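Aminotransferase (Bacillus subtilis, PDB 6L1O) is a pyridoxal-phosphate-dependent aminotransferase encoded in the operon for biosynthesis of the dipeptide antibiotic bacilysin. Local coordinates at residues His338-Ser341 with Asp342-Glu346. Numbering follows the deposited sequence.
Sequences HQFS and DYLLE
Leu344 lies over one face of the Phe340 ring, one helical turn further along the chain. Its CG makes a CH-pi contact, 4.1 Å from the ring centroid and shifted toward the rim. The two methyls sit at the CZ end of the ring, CD1 toward CE2 and CD2 toward CE1. Leu344 CD1 touches Phe340 CZ at 3.6 Å, and Leu344 CD2 approaches Phe340 CE1 at 3.8 Å. The Phe340 ring swings opposite its amide nitrogen (chi1 -179°), while Leu344 keeps CG beside its own N (chi1 -69°), which brings the leucine branch onto the ring. In the backbone of the same turn, Leu344 N donates to Phe340 O at 2.9 Å. This is one of the four successive i+4 to i backbone bonds that join 338-341 to 342-346 in alpha-helix 337-348. The helix lies away from the cofactor site and packs on the short strands that follow it: Leu344 and Leu345 on Val350 and Val351, His338 and Ser341 on Pro354, whose strand belongs to a three-stranded antiparallel sheet. One water joins Ser341 OG (3.1 Å) to Asp342 OD1, to which it donates at 2.9 Å, and Ser341 OG also hydrogen-bonds back to Ser337 O. Further out, Phe334 meets the rings of Phe340 and Tyr343 edge-to-face.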
loop_
_atom_site.group_PDB
_atom_site.type_symbol
_atom_site.label_atom_id
_atom_site.label_comp_id
_atom_site.label_asym_id
_atom_site.label_seq_id
_atom_site.Cartn_x
_atom_site.Cartn_y
_atom_site.Cartn_z
ATOM N N HIS B 338 29.507 -6.550 -12.351
ATOM C CA HIS B 338 29.080 -7.737 -11.590
ATOM C C HIS B 338 30.293 -8.594 -11.228
ATOM O O HIS B 338 30.322 -9.170 -10.166
ATOM C CB HIS B 338 28.040 -8.597 -12.329
ATOM C CG HIS B 338 26.614 -8.317 -11.947
ATOM N ND1 HIS B 338 25.684 -7.814 -12.845
ATOM C CD2 HIS B 338 25.950 -8.464 -10.772
ATOM C CE1 HIS B 338 24.509 -7.675 -12.241
ATOM N NE2 HIS B 338 24.649 -8.043 -10.978
ATOM N N GLN B 339 31.276 -8.638 -12.122
ATOM C CA GLN B 339 32.516 -9.398 -11.918
ATOM C C GLN B 339 33.379 -8.729 -10.775
ATOM O O GLN B 339 33.937 -9.404 -9.883
ATOM C CB GLN B 339 33.267 -9.402 -13.248
ATOM C CG GLN B 339 34.569 -10.117 -13.274
ATOM C CD GLN B 339 35.189 -10.066 -14.659
ATOM O OE1 GLN B 339 34.480 -9.821 -15.670
ATOM N NE2 GLN B 339 36.523 -10.315 -14.729
ATOM N N PHE B 340 33.486 -7.414 -10.840
ATOM C CA PHE B 340 34.207 -6.641 -9.798
ATOM C C PHE B 340 33.516 -6.704 -8.425
ATOM O O PHE B 340 34.188 -6.988 -7.420
ATOM C CB PHE B 340 34.357 -5.205 -10.223
ATOM C CG PHE B 340 35.093 -4.346 -9.226
ATOM C CD1 PHE B 340 36.392 -4.662 -8.853
ATOM C CD2 PHE B 340 34.496 -3.228 -8.694
ATOM C CE1 PHE B 340 37.060 -3.871 -7.937
ATOM C CE2 PHE B 340 35.153 -2.420 -7.796
ATOM C CZ PHE B 340 36.445 -2.748 -7.417
ATOM N N SER B 341 32.201 -6.494 -8.389
ATOM C CA SER B 341 31.443 -6.572 -7.118
ATOM C C SER B 341 31.484 -7.972 -6.555
ATOM O O SER B 341 31.627 -8.177 -5.366
ATOM C CB SER B 341 30.028 -6.024 -7.230
ATOM O OG SER B 341 29.194 -6.752 -8.132
ATOM N N ASP B 342 31.420 -8.970 -7.400
ATOM C CA ASP B 342 31.580 -10.366 -6.930
ATOM C C ASP B 342 32.993 -10.650 -6.356
ATOM O O ASP B 342 33.131 -11.333 -5.328
ATOM C CB ASP B 342 31.262 -11.357 -8.048
ATOM C CG ASP B 342 29.751 -11.601 -8.229
ATOM O OD1 ASP B 342 28.956 -11.327 -7.311
ATOM O OD2 ASP B 342 29.340 -12.095 -9.313
ATOM N N TYR B 343 34.021 -10.110 -7.008
ATOM C CA TYR B 343 35.403 -10.249 -6.555
ATOM C C TYR B 343 35.630 -9.570 -5.185
ATOM O O TYR B 343 36.337 -10.131 -4.311
ATOM C CB TYR B 343 36.359 -9.688 -7.585
ATOM C CG TYR B 343 37.823 -9.965 -7.268
ATOM C CD1 TYR B 343 38.487 -11.090 -7.817
ATOM C CD2 TYR B 343 38.562 -9.092 -6.448
ATOM C CE1 TYR B 343 39.829 -11.342 -7.529
ATOM C CE2 TYR B 343 39.897 -9.358 -6.148
ATOM C CZ TYR B 343 40.525 -10.476 -6.687
ATOM O OH TYR B 343 41.856 -10.694 -6.370
ATOM N N LEU B 344 34.989 -8.417 -4.973
ATOM C CA LEU B 344 35.134 -7.693 -3.704
ATOM C C LEU B 344 34.383 -8.383 -2.608
ATOM O O LEU B 344 34.839 -8.371 -1.464
ATOM C CB LEU B 344 34.648 -6.246 -3.803
ATOM C CG LEU B 344 35.409 -5.252 -4.618
ATOM C CD1 LEU B 344 34.763 -3.884 -4.458
ATOM C CD2 LEU B 344 36.892 -5.210 -4.332
ATOM N N LEU B 345 33.210 -8.978 -2.939
ATOM C CA LEU B 345 32.463 -9.735 -1.994
ATOM C C LEU B 345 33.214 -11.024 -1.572
ATOM O O LEU B 345 33.333 -11.316 -0.404
ATOM C CB LEU B 345 31.080 -10.088 -2.542
ATOM C CG LEU B 345 30.180 -10.957 -1.654
ATOM C CD1 LEU B 345 30.048 -10.390 -0.237
ATOM C CD2 LEU B 345 28.828 -11.161 -2.308
ATOM N N GLU B 346 33.755 -11.756 -2.545
ATOM C CA GLU B 346 34.410 -13.013 -2.250
ATOM C C GLU B 346 35.735 -12.825 -1.498
ATOM O O GLU B 346 36.047 -13.556 -0.540
ATOM C CB GLU B 346 34.610 -13.757 -3.557
ATOM C CG GLU B 346 35.068 -15.192 -3.421
ATOM C CD GLU B 346 34.940 -15.960 -4.732
ATOM O OE1 GLU B 346 33.791 -16.165 -5.212
ATOM O OE2 GLU B 346 35.987 -16.360 -5.288
HETATM O O HOH W 1 27.950 -8.882 -6.236
#